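Local atomic coordinates of endo-pectate lyase (Erwinia chrysanthemi, PDB entry 3B4N), a protein that probably depolymerises polygalacturonate and methyl-esterified pectins by calcium-dependent eliminative cleavage within the chain, as a secreted polysaccharide lyase of family 3. Residues Q150-L156 against A172-D178; T160-I166 against I184-E190; D195-G201 against K224-S230. All blocks are in the same frame, centred on the assembly; numbering follows the deposited sequence.

Contact 1 (Q150-L156 against A172-D178); sequences QKPLIIL and ADGIHCD. With ZN (zinc ion), chain F; ZN (zinc ion), chain E; ZN (zinc ion), chain D.
Strands 154-156 and 175-178 run parallel, their short axes 4.7 Å apart at closest approach and 22° from each other, and the pairing extends back into the loop before each strand. Five backbone hydrogen bonds pass to and fro, from Asp173 N to Lys151 O at one end to Asp178 N to Leu156 O at the other. Pro152 sets CB over one face of the His176 imidazole, 3.6 Å from the ring centroid and 9° off the normal, a CH-pi contact. Proline thus backs the ring while both its nitrogens bind zinc. NE2 and Asp173 OD1 share one ion, with NE2 2.1 Å from that zinc; ND1 and Asp178 OD1 share a second, at 2.1 Å from ND1. Asp173 turns CG away from its own N (chi1 -161°), which brings the carboxylate between two metals: OD2 lies 2.0 Å from a third zinc that Asp195 also binds. These are successive coils of the right-handed parallel beta-helix, where His176 and Ile155 share the outward face and Ile154, Leu156, Ile175 and Cys177 face the interior. There Leu156 CD1 meets Ile175 CG2 at 3.9 Å, and Leu153 CD2 reaches Ala172 CB at 4.1 Å. On the metal side Ile155 turns its CG2 branch, 3.4 Å away, onto Asp178 OD1, the oxygen that binds zinc. Gln150 brings OE1 against Ala172 CA, while its NE2 is hydrogen-bonded to Glu194; Cys177 is tied to Cys182 by a disulfide.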
loop_
_atom_site.group_PDB
_atom_site.type_symbol
_atom_site.label_atom_id
_atom_site.label_comp_id
_atom_site.label_asym_id
_atom_site.label_seq_id
_atom_site.Cartn_x
_atom_site.Cartn_y
_atom_site.Cartn_z
ATOM N N GLN A 150 -1.930 -20.115 -1.073
ATOM C CA GLN A 150 -0.667 -19.729 -0.463
ATOM C C GLN A 150 -0.969 -19.221 0.941
ATOM O O GLN A 150 -2.099 -18.840 1.240
ATOM C CB GLN A 150 0.033 -18.669 -1.316
ATOM C CG GLN A 150 0.287 -19.191 -2.725
ATOM C CD GLN A 150 1.452 -18.528 -3.425
ATOM O OE1 GLN A 150 2.523 -18.357 -2.851
ATOM N NE2 GLN A 150 1.252 -18.171 -4.688
ATOM N N LYS A 151 0.041 -19.238 1.801
ATOM C CA LYS A 151 -0.127 -18.830 3.185
ATOM C C LYS A 151 0.286 -17.396 3.453
ATOM O O LYS A 151 1.168 -16.858 2.786
ATOM C CB LYS A 151 0.696 -19.748 4.093
ATOM C CG LYS A 151 0.389 -21.227 3.923
ATOM C CD LYS A 151 1.357 -22.085 4.716
ATOM C CE LYS A 151 1.093 -23.565 4.467
ATOM N NZ LYS A 151 2.085 -24.436 5.154
ATOM N N PRO A 152 -0.360 -16.754 4.436
ATOM C CA PRO A 152 -0.004 -15.374 4.762
ATOM C C PRO A 152 1.364 -15.388 5.437
ATOM O O PRO A 152 1.712 -16.354 6.128
ATOM C CB PRO A 152 -1.109 -14.951 5.725
ATOM C CG PRO A 152 -1.453 -16.246 6.425
ATOM C CD PRO A 152 -1.484 -17.222 5.266
ATOM N N LEU A 153 2.145 -14.341 5.215
ATOM C CA LEU A 153 3.462 -14.221 5.829
ATOM C C LEU A 153 3.324 -13.700 7.256
ATOM O O LEU A 153 4.091 -14.072 8.144
ATOM C CB LEU A 153 4.334 -13.259 5.034
ATOM C CG LEU A 153 4.738 -13.693 3.624
ATOM C CD1 LEU A 153 5.455 -12.554 2.927
ATOM C CD2 LEU A 153 5.632 -14.928 3.713
ATOM N N ILE A 154 2.352 -12.817 7.457
ATOM C CA ILE A 154 2.088 -12.221 8.759
ATOM C C ILE A 154 0.585 -12.175 8.955
ATOM O O ILE A 154 -0.154 -11.840 8.023
ATOM C CB ILE A 154 2.621 -10.763 8.838
ATOM C CG1 ILE A 154 4.141 -10.742 8.670
ATOM C CG2 ILE A 154 2.191 -10.108 10.160
ATOM C CD1 ILE A 154 4.903 -11.383 9.818
ATOM N N ILE A 155 0.137 -12.515 10.158
ATOM C CA ILE A 155 -1.276 -12.482 10.503
ATOM C C ILE A 155 -1.448 -11.489 11.642
ATOM O O ILE A 155 -0.762 -11.571 12.670
ATOM C CB ILE A 155 -1.789 -13.858 10.967
ATOM C CG1 ILE A 155 -1.681 -14.865 9.822
ATOM C CG2 ILE A 155 -3.237 -13.744 11.432
ATOM C CD1 ILE A 155 -2.065 -16.263 10.214
ATOM N N LEU A 156 -2.362 -10.550 11.454
ATOM C CA LEU A 156 -2.627 -9.534 12.454
ATOM C C LEU A 156 -4.028 -9.734 13.026
ATOM O O LEU A 156 -4.986 -9.968 12.290
ATOM C CB LEU A 156 -2.526 -8.140 11.817
ATOM C CG LEU A 156 -1.219 -7.785 11.104
ATOM C CD1 LEU A 156 -1.374 -6.429 10.419
ATOM C CD2 LEU A 156 -0.067 -7.753 12.110
ATOM N N ALA A 172 4.156 -14.821 -1.156
ATOM C CA ALA A 172 3.078 -15.738 -0.775
ATOM C C ALA A 172 1.709 -15.057 -0.737
ATOM O O ALA A 172 1.280 -14.484 -1.744
ATOM C CB ALA A 172 3.399 -16.393 0.568
ATOM N N ASP A 173 1.011 -15.115 0.395
ATOM C CA ASP A 173 -0.292 -14.458 0.475
ATOM C C ASP A 173 -0.265 -13.184 1.325
ATOM O O ASP A 173 -1.225 -12.860 2.028
ATOM C CB ASP A 173 -1.378 -15.402 0.993
ATOM C CG ASP A 173 -2.767 -14.908 0.653
ATOM O OD1 ASP A 173 -3.732 -15.238 1.362
ATOM O OD2 ASP A 173 -2.896 -14.179 -0.349
ATOM N N GLY A 174 0.865 -12.489 1.279
ATOM C CA GLY A 174 0.984 -11.221 1.981
ATOM C C GLY A 174 0.652 -11.154 3.455
ATOM O O GLY A 174 1.024 -12.032 4.230
ATOM N N ILE A 175 -0.047 -10.091 3.839
ATOM C CA ILE A 175 -0.402 -9.852 5.236
ATOM C C ILE A 175 -1.904 -9.911 5.465
ATOM O O ILE A 175 -2.661 -9.243 4.772
ATOM C CB ILE A 175 0.109 -8.463 5.687
ATOM C CG1 ILE A 175 1.617 -8.370 5.434
ATOM C CG2 ILE A 175 -0.245 -8.216 7.148
ATOM C CD1 ILE A 175 2.224 -7.006 5.764
ATOM N N HIS A 176 -2.334 -10.708 6.441
ATOM C CA HIS A 176 -3.751 -10.833 6.762
ATOM C C HIS A 176 -4.170 -10.044 7.987
ATOM O O HIS A 176 -3.456 -10.041 8.991
ATOM C CB HIS A 176 -4.129 -12.281 7.087
ATOM C CG HIS A 176 -4.311 -13.160 5.896
ATOM N ND1 HIS A 176 -4.926 -14.389 5.981
ATOM C CD2 HIS A 176 -3.933 -13.013 4.605
ATOM C CE1 HIS A 176 -4.919 -14.965 4.792
ATOM N NE2 HIS A 176 -4.320 -14.151 3.939
ATOM N N CYS A 177 -5.304 -9.360 7.893
ATOM C CA CYS A 177 -5.882 -8.719 9.063
ATOM C C CYS A 177 -7.036 -9.691 9.317
ATOM O O CYS A 177 -8.057 -9.653 8.630
ATOM C CB CYS A 177 -6.443 -7.342 8.760
ATOM S SG CYS A 177 -7.343 -6.645 10.188
ATOM N N ASP A 178 -6.875 -10.579 10.293
ATOM C CA ASP A 178 -7.911 -11.575 10.538
ATOM C C ASP A 178 -8.951 -11.317 11.621
ATOM O O ASP A 178 -9.838 -12.143 11.855
ATOM C CB ASP A 178 -7.249 -12.940 10.720
ATOM C CG ASP A 178 -6.742 -13.511 9.397
ATOM O OD1 ASP A 178 -5.883 -14.405 9.427
ATOM O OD2 ASP A 178 -7.206 -13.061 8.323
HETATM ZN ZN ZN F . -5.299 -14.629 2.103
HETATM ZN ZN ZN E . -5.711 -15.349 7.670
HETATM ZN ZN ZN D . -4.660 -13.479 -0.986
HETATM O O HOH W 1 -7.426 -16.067 6.896
HETATM O O HOH W 2 -5.986 -13.182 0.257
HETATM O O HOH W 3 -5.436 -15.005 -1.930
#

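Contact 2 (T160-I166 against I184-E190); sequences TVKNLRI and IENVIWE
Two neighbouring coils of the parallel beta-helix turn the same corner here, at Asn163 and Asn186, which lie opposite each other in register. Before the bend Glu185 N donates to Val161 O, and Glu185 O accepts from Asn163 N at 3.0 Å; after it a weak bond from Leu164 N to Asn186 O gives way to normal ones, Ile188 N to Leu164 O, Ile166 N to Ile188 O and Glu190 N to Ile166 O. Both asparagines have positive phi, 59° and 53°, the backbone twist that takes each strand round the bend. Towards the interior Ile166 lays CG1 over the five-membered ring of Trp189, 4.2 Å from its centroid, a CH-pi contact, and also meets Val187 CG1 at 4.2 Å. On the other face Lys162 and Glu185 run side by side, CB to CB at 3.7 Å. Arg165 bends at chi3 (-52°), which brings NH2 to Glu190 OE2 at 2.9 Å, a salt bridge with the oxygen in the guanidinium plane, at its edge. Lys29 takes Glu190 OE1, and Leu26 O receives a further bond from Arg165 NH2, so the pair also joins strand 22-29 to the coils. Aligned asparagines at a bend, with aliphatic side chains stacked inside, are characteristic of the parallel beta-helix of pectate lyases.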
loop_
_atom_site.group_PDB
_atom_site.type_symbol
_atom_site.label_atom_id
_atom_site.label_comp_id
_atom_site.label_asym_id
_atom_site.label_seq_id
_atom_site.Cartn_x
_atom_site.Cartn_y
_atom_site.Cartn_z
ATOM N N THR A 160 -0.872 -4.101 14.787
ATOM C CA THR A 160 -0.186 -3.247 13.828
ATOM C C THR A 160 1.212 -3.766 13.548
ATOM O O THR A 160 1.905 -4.226 14.456
ATOM C CB THR A 160 -0.048 -1.797 14.371
ATOM O OG1 THR A 160 -1.346 -1.214 14.501
ATOM C CG2 THR A 160 0.799 -0.935 13.428
ATOM N N VAL A 161 1.620 -3.722 12.286
ATOM C CA VAL A 161 2.968 -4.109 11.922
ATOM C C VAL A 161 3.539 -2.935 11.130
ATOM O O VAL A 161 2.829 -2.304 10.339
ATOM C CB VAL A 161 3.006 -5.400 11.068
ATOM C CG1 VAL A 161 2.264 -5.202 9.752
ATOM C CG2 VAL A 161 4.452 -5.793 10.812
ATOM N N LYS A 162 4.796 -2.595 11.376
ATOM C CA LYS A 162 5.394 -1.493 10.635
ATOM C C LYS A 162 6.841 -1.721 10.264
ATOM O O LYS A 162 7.542 -2.507 10.906
ATOM C CB LYS A 162 5.249 -0.174 11.397
ATOM C CG LYS A 162 5.844 -0.138 12.780
ATOM C CD LYS A 162 5.445 1.171 13.464
ATOM C CE LYS A 162 5.989 1.286 14.869
ATOM N NZ LYS A 162 5.492 2.542 15.511
ATOM N N ASN A 163 7.261 -1.051 9.193
ATOM C CA ASN A 163 8.631 -1.096 8.690
ATOM C C ASN A 163 9.054 -2.511 8.322
ATOM O O ASN A 163 9.937 -3.096 8.949
ATOM C CB ASN A 163 9.581 -0.534 9.751
ATOM C CG ASN A 163 9.125 0.801 10.294
ATOM O OD1 ASN A 163 9.115 1.018 11.507
ATOM N ND2 ASN A 163 8.752 1.703 9.410
ATOM N N LEU A 164 8.434 -3.053 7.284
ATOM C CA LEU A 164 8.723 -4.413 6.860
ATOM C C LEU A 164 8.812 -4.476 5.352
ATOM O O LEU A 164 8.079 -3.781 4.660
ATOM C CB LEU A 164 7.604 -5.338 7.344
ATOM C CG LEU A 164 7.646 -6.825 6.968
ATOM C CD1 LEU A 164 8.812 -7.515 7.677
ATOM C CD2 LEU A 164 6.327 -7.479 7.375
ATOM N N ARG A 165 9.717 -5.309 4.848
ATOM C CA ARG A 165 9.876 -5.487 3.415
ATOM C C ARG A 165 9.561 -6.936 3.089
ATOM O O ARG A 165 10.006 -7.852 3.779
ATOM C CB ARG A 165 11.308 -5.163 2.969
ATOM C CG ARG A 165 11.502 -5.155 1.448
ATOM C CD ARG A 165 12.986 -5.131 1.091
ATOM N NE ARG A 165 13.689 -4.053 1.779
ATOM C CZ ARG A 165 13.762 -2.800 1.341
ATOM N NH1 ARG A 165 14.416 -1.898 2.055
ATOM N NH2 ARG A 165 13.205 -2.453 0.187
ATOM N N ILE A 166 8.771 -7.125 2.039
ATOM C CA ILE A 166 8.389 -8.451 1.575
ATOM C C ILE A 166 9.197 -8.709 0.308
ATOM O O ILE A 166 9.121 -7.939 -0.650
ATOM C CB ILE A 166 6.877 -8.509 1.242
ATOM C CG1 ILE A 166 6.056 -8.021 2.438
ATOM C CG2 ILE A 166 6.482 -9.934 0.853
ATOM C CD1 ILE A 166 6.273 -8.816 3.711
ATOM N N ILE A 184 -1.207 -1.588 8.753
ATOM C CA ILE A 184 -0.044 -2.061 8.011
ATOM C C ILE A 184 0.634 -0.754 7.620
ATOM O O ILE A 184 0.223 -0.061 6.688
ATOM C CB ILE A 184 -0.512 -2.906 6.809
ATOM C CG1 ILE A 184 -1.281 -4.131 7.330
ATOM C CG2 ILE A 184 0.672 -3.306 5.954
ATOM C CD1 ILE A 184 -1.921 -4.986 6.229
ATOM N N GLU A 185 1.681 -0.430 8.369
ATOM C CA GLU A 185 2.372 0.846 8.259
ATOM C C GLU A 185 3.785 0.759 7.712
ATOM O O GLU A 185 4.637 0.084 8.271
ATOM C CB GLU A 185 2.363 1.468 9.659
ATOM C CG GLU A 185 2.956 2.839 9.803
ATOM C CD GLU A 185 2.714 3.404 11.190
ATOM O OE1 GLU A 185 3.118 4.557 11.443
ATOM O OE2 GLU A 185 2.117 2.695 12.034
ATOM N N ASN A 186 4.031 1.474 6.625
ATOM C CA ASN A 186 5.330 1.468 5.967
ATOM C C ASN A 186 5.841 0.072 5.638
ATOM O O ASN A 186 6.897 -0.353 6.107
ATOM C CB ASN A 186 6.380 2.216 6.786
ATOM C CG ASN A 186 7.617 2.509 5.968
ATOM O OD1 ASN A 186 7.516 2.791 4.768
ATOM N ND2 ASN A 186 8.787 2.451 6.597
ATOM N N VAL A 187 5.072 -0.637 4.826
ATOM C CA VAL A 187 5.465 -1.964 4.385
ATOM C C VAL A 187 5.783 -1.832 2.899
ATOM O O VAL A 187 5.131 -1.076 2.176
ATOM C CB VAL A 187 4.346 -3.008 4.617
ATOM C CG1 VAL A 187 4.709 -4.320 3.918
ATOM C CG2 VAL A 187 4.186 -3.257 6.125
ATOM N N ILE A 188 6.818 -2.541 2.464
ATOM C CA ILE A 188 7.238 -2.504 1.069
ATOM C C ILE A 188 7.131 -3.905 0.496
ATOM O O ILE A 188 7.698 -4.843 1.048
ATOM C CB ILE A 188 8.693 -2.024 0.937
ATOM C CG1 ILE A 188 8.795 -0.573 1.414
ATOM C CG2 ILE A 188 9.172 -2.171 -0.511
ATOM C CD1 ILE A 188 10.196 0.015 1.319
ATOM N N TRP A 189 6.366 -4.041 -0.583
ATOM C CA TRP A 189 6.209 -5.335 -1.260
ATOM C C TRP A 189 7.043 -5.229 -2.534
ATOM O O TRP A 189 6.708 -4.458 -3.432
ATOM C CB TRP A 189 4.743 -5.580 -1.635
ATOM C CG TRP A 189 3.810 -5.854 -0.476
ATOM C CD1 TRP A 189 3.345 -7.071 -0.069
ATOM C CD2 TRP A 189 3.170 -4.881 0.365
ATOM N NE1 TRP A 189 2.447 -6.922 0.961
ATOM C CE2 TRP A 189 2.323 -5.587 1.248
ATOM C CE3 TRP A 189 3.228 -3.483 0.453
ATOM C CZ2 TRP A 189 1.536 -4.941 2.203
ATOM C CZ3 TRP A 189 2.442 -2.839 1.409
ATOM C CH2 TRP A 189 1.608 -3.571 2.269
ATOM N N GLU A 190 8.122 -6.001 -2.622
ATOM C CA GLU A 190 9.001 -5.936 -3.794
ATOM C C GLU A 190 8.388 -6.482 -5.093
ATOM O O GLU A 190 8.780 -6.078 -6.194
ATOM C CB GLU A 190 10.339 -6.614 -3.474
ATOM C CG GLU A 190 11.210 -5.831 -2.465
ATOM C CD GLU A 190 11.724 -4.494 -3.002
ATOM O OE1 GLU A 190 11.939 -4.376 -4.227
ATOM O OE2 GLU A 190 11.942 -3.558 -2.198
#

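Contact 3 (D195-G201 against K224-S230); sequences DAATNNG and KVLQHNS. With ZN (zinc ion), chain D.
Asp195 meets Lys224 at the metal edge of this parallel pairing. Its OD1, 1.9 Å from a zinc ion, also accepts a hydrogen bond from Lys224 NZ at 3.0 Å, part of a salt bridge, on its anti lone pair, the one pointing away from OD2. Lys224 gets there by bending at chi2 (-63°), which carries CE past Asp195 CB. Ala196 N comes next, bonding to Val225 O at 2.7 Å in the carbonyl plane, and its methyl packs on Val225 CG1. Ala197 faces the interior, CB against Leu226 CD2 at 3.9 Å, while its carbonyl accepts from Gln227 N. Thr198 faces outward: OG1 is hydrogen-bonded to a zinc-bound water at 2.6 Å, and CG2 rests on Asn229 OD1. Asn199 lies over one face of the His228 ring, amide and imidazole planes 29° apart and ND2 3.5 Å from His228 CE1. Its OD1 accepts from Gly201 N, an Asx turn, and its backbone O takes two donors, the amides of Asn229 and Ser230. Asn200 runs alongside Asn229, ND2 bonding to Asn229 OD1 at 3.0 Å with the amides nearly coplanar. Gly201 O then receives the Ser230 hydroxyl at 2.7 Å. In the beta-helix, strand 197-199 lies between 175-179 and 224-228, with 246-253 beyond; from that last strand Trp251 hydrogen-bonds His228 ND1, while Ser233 holds NE2, and strands 203-207 and 233-238 pack on Leu226 from across the interior.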
loop_
_atom_site.group_PDB
_atom_site.type_symbol
_atom_site.label_atom_id
_atom_site.label_comp_id
_atom_site.label_asym_id
_atom_site.label_seq_id
_atom_site.Cartn_x
_atom_site.Cartn_y
_atom_site.Cartn_z
ATOM N N ASP A 195 -1.526 -11.306 -3.431
ATOM C CA ASP A 195 -2.038 -9.967 -3.169
ATOM C C ASP A 195 -1.171 -9.425 -2.048
ATOM O O ASP A 195 -0.367 -10.161 -1.486
ATOM C CB ASP A 195 -3.529 -9.998 -2.773
ATOM C CG ASP A 195 -3.883 -11.166 -1.871
ATOM O OD1 ASP A 195 -4.525 -12.121 -2.350
ATOM O OD2 ASP A 195 -3.524 -11.131 -0.685
ATOM N N ALA A 196 -1.320 -8.145 -1.723
ATOM C CA ALA A 196 -0.498 -7.521 -0.681
ATOM C C ALA A 196 -1.030 -7.688 0.744
ATOM O O ALA A 196 -0.275 -8.048 1.661
ATOM C CB ALA A 196 -0.322 -6.028 -0.994
ATOM N N ALA A 197 -2.314 -7.402 0.935
ATOM C CA ALA A 197 -2.949 -7.509 2.246
ATOM C C ALA A 197 -4.393 -7.925 2.056
ATOM O O ALA A 197 -5.016 -7.606 1.038
ATOM C CB ALA A 197 -2.877 -6.175 2.979
ATOM N N THR A 198 -4.925 -8.622 3.054
ATOM C CA THR A 198 -6.283 -9.151 3.020
ATOM C C THR A 198 -7.059 -8.740 4.257
ATOM O O THR A 198 -6.620 -8.973 5.383
ATOM C CB THR A 198 -6.256 -10.698 2.950
ATOM O OG1 THR A 198 -5.472 -11.111 1.827
ATOM C CG2 THR A 198 -7.663 -11.268 2.841
ATOM N N ASN A 199 -8.214 -8.123 4.045
ATOM C CA ASN A 199 -9.051 -7.701 5.144
ATOM C C ASN A 199 -10.098 -8.764 5.465
ATOM O O ASN A 199 -11.098 -8.917 4.759
ATOM C CB ASN A 199 -9.740 -6.365 4.814
ATOM C CG ASN A 199 -10.445 -5.766 6.020
ATOM O OD1 ASN A 199 -10.546 -6.411 7.067
ATOM N ND2 ASN A 199 -10.932 -4.535 5.882
ATOM N N ASN A 200 -9.821 -9.521 6.521
ATOM C CA ASN A 200 -10.729 -10.544 7.040
ATOM C C ASN A 200 -11.123 -10.074 8.446
ATOM O O ASN A 200 -11.604 -10.868 9.256
ATOM C CB ASN A 200 -10.024 -11.903 7.187
ATOM C CG ASN A 200 -9.702 -12.567 5.860
ATOM O OD1 ASN A 200 -8.670 -13.218 5.727
ATOM N ND2 ASN A 200 -10.594 -12.441 4.891
ATOM N N GLY A 201 -10.917 -8.785 8.726
ATOM C CA GLY A 201 -11.218 -8.227 10.037
ATOM C C GLY A 201 -12.247 -7.113 10.034
ATOM O O GLY A 201 -13.146 -7.108 9.207
ATOM N N LYS A 224 -5.299 -8.022 -7.818
ATOM C CA LYS A 224 -5.532 -7.036 -6.772
ATOM C C LYS A 224 -4.403 -6.867 -5.767
ATOM O O LYS A 224 -3.623 -7.781 -5.512
ATOM C CB LYS A 224 -6.839 -7.350 -6.026
ATOM C CG LYS A 224 -6.758 -8.457 -4.985
ATOM C CD LYS A 224 -6.415 -9.814 -5.585
ATOM C CE LYS A 224 -6.562 -10.909 -4.532
ATOM N NZ LYS A 224 -5.974 -12.208 -4.972
ATOM N N VAL A 225 -4.326 -5.664 -5.209
ATOM C CA VAL A 225 -3.345 -5.345 -4.183
ATOM C C VAL A 225 -3.993 -5.666 -2.835
ATOM O O VAL A 225 -3.433 -6.425 -2.027
ATOM C CB VAL A 225 -2.962 -3.851 -4.232
ATOM C CG1 VAL A 225 -2.040 -3.505 -3.080
ATOM C CG2 VAL A 225 -2.260 -3.554 -5.560
ATOM N N LEU A 226 -5.182 -5.112 -2.616
ATOM C CA LEU A 226 -5.918 -5.321 -1.374
ATOM C C LEU A 226 -7.174 -6.164 -1.607
ATOM O O LEU A 226 -8.048 -5.803 -2.406
ATOM C CB LEU A 226 -6.294 -3.960 -0.757
ATOM C CG LEU A 226 -5.122 -2.981 -0.577
ATOM C CD1 LEU A 226 -5.634 -1.608 -0.131
ATOM C CD2 LEU A 226 -4.133 -3.533 0.430
ATOM N N GLN A 227 -7.240 -7.303 -0.921
ATOM C CA GLN A 227 -8.384 -8.208 -1.013
ATOM C C GLN A 227 -9.231 -7.978 0.236
ATOM O O GLN A 227 -8.695 -7.845 1.332
ATOM C CB GLN A 227 -7.896 -9.658 -1.071
ATOM C CG GLN A 227 -9.000 -10.714 -1.114
ATOM C CD GLN A 227 -9.866 -10.627 -2.357
ATOM O OE1 GLN A 227 -9.450 -10.107 -3.394
ATOM N NE2 GLN A 227 -11.079 -11.159 -2.261
ATOM N N HIS A 228 -10.543 -7.935 0.076
ATOM C CA HIS A 228 -11.427 -7.650 1.205
ATOM C C HIS A 228 -12.544 -8.688 1.242
ATOM O O HIS A 228 -13.410 -8.722 0.354
ATOM C CB HIS A 228 -11.953 -6.220 1.011
ATOM C CG HIS A 228 -12.649 -5.636 2.198
ATOM N ND1 HIS A 228 -12.715 -4.273 2.401
ATOM C CD2 HIS A 228 -13.389 -6.201 3.183
ATOM C CE1 HIS A 228 -13.470 -4.026 3.458
ATOM N NE2 HIS A 228 -13.890 -5.178 3.950
ATOM N N ASN A 229 -12.499 -9.533 2.274
ATOM C CA ASN A 229 -13.446 -10.639 2.449
ATOM C C ASN A 229 -14.467 -10.489 3.566
ATOM O O ASN A 229 -15.584 -10.996 3.456
ATOM C CB ASN A 229 -12.686 -11.942 2.721
ATOM C CG ASN A 229 -11.686 -12.285 1.640
ATOM O OD1 ASN A 229 -10.592 -12.772 1.932
ATOM N ND2 ASN A 229 -12.052 -12.050 0.390
ATOM N N SER A 230 -14.083 -9.856 4.668
ATOM C CA SER A 230 -15.040 -9.712 5.759
ATOM C C SER A 230 -16.154 -8.747 5.364
ATOM O O SER A 230 -16.056 -8.053 4.347
ATOM C CB SER A 230 -14.334 -9.211 7.019
ATOM O OG SER A 230 -13.683 -7.986 6.758
HETATM ZN ZN ZN D . -4.660 -13.479 -0.986
HETATM O O HOH W 2 -5.986 -13.182 0.257
HETATM O O HOH W 3 -5.436 -15.005 -1.930
#

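How the contacts relate
Contacts 1 and 3 belong to the same parallel sheet of the beta-helix, with strands 175-179 and 197-199 as neighbours in it. A zinc ion bound by Asp173 of contact 1 and Asp195 of contact 3 crosses that boundary, so both carry metal chemistry on their outer face. Contact 2 joins the same two coils as contact 1, further along each turn, where the two segments hold no metal: a bend at two asparagines and the Arg165-Glu190 salt bridge take its place. The coils share an apolar interior: Leu153 and Leu156 of contact 1 pack against Ile166 and Ile184 of contact 2, and Ile184 also touches Ala197 of contact 3. Contacts 1 and 2 are largely buried, contact 3 only partly.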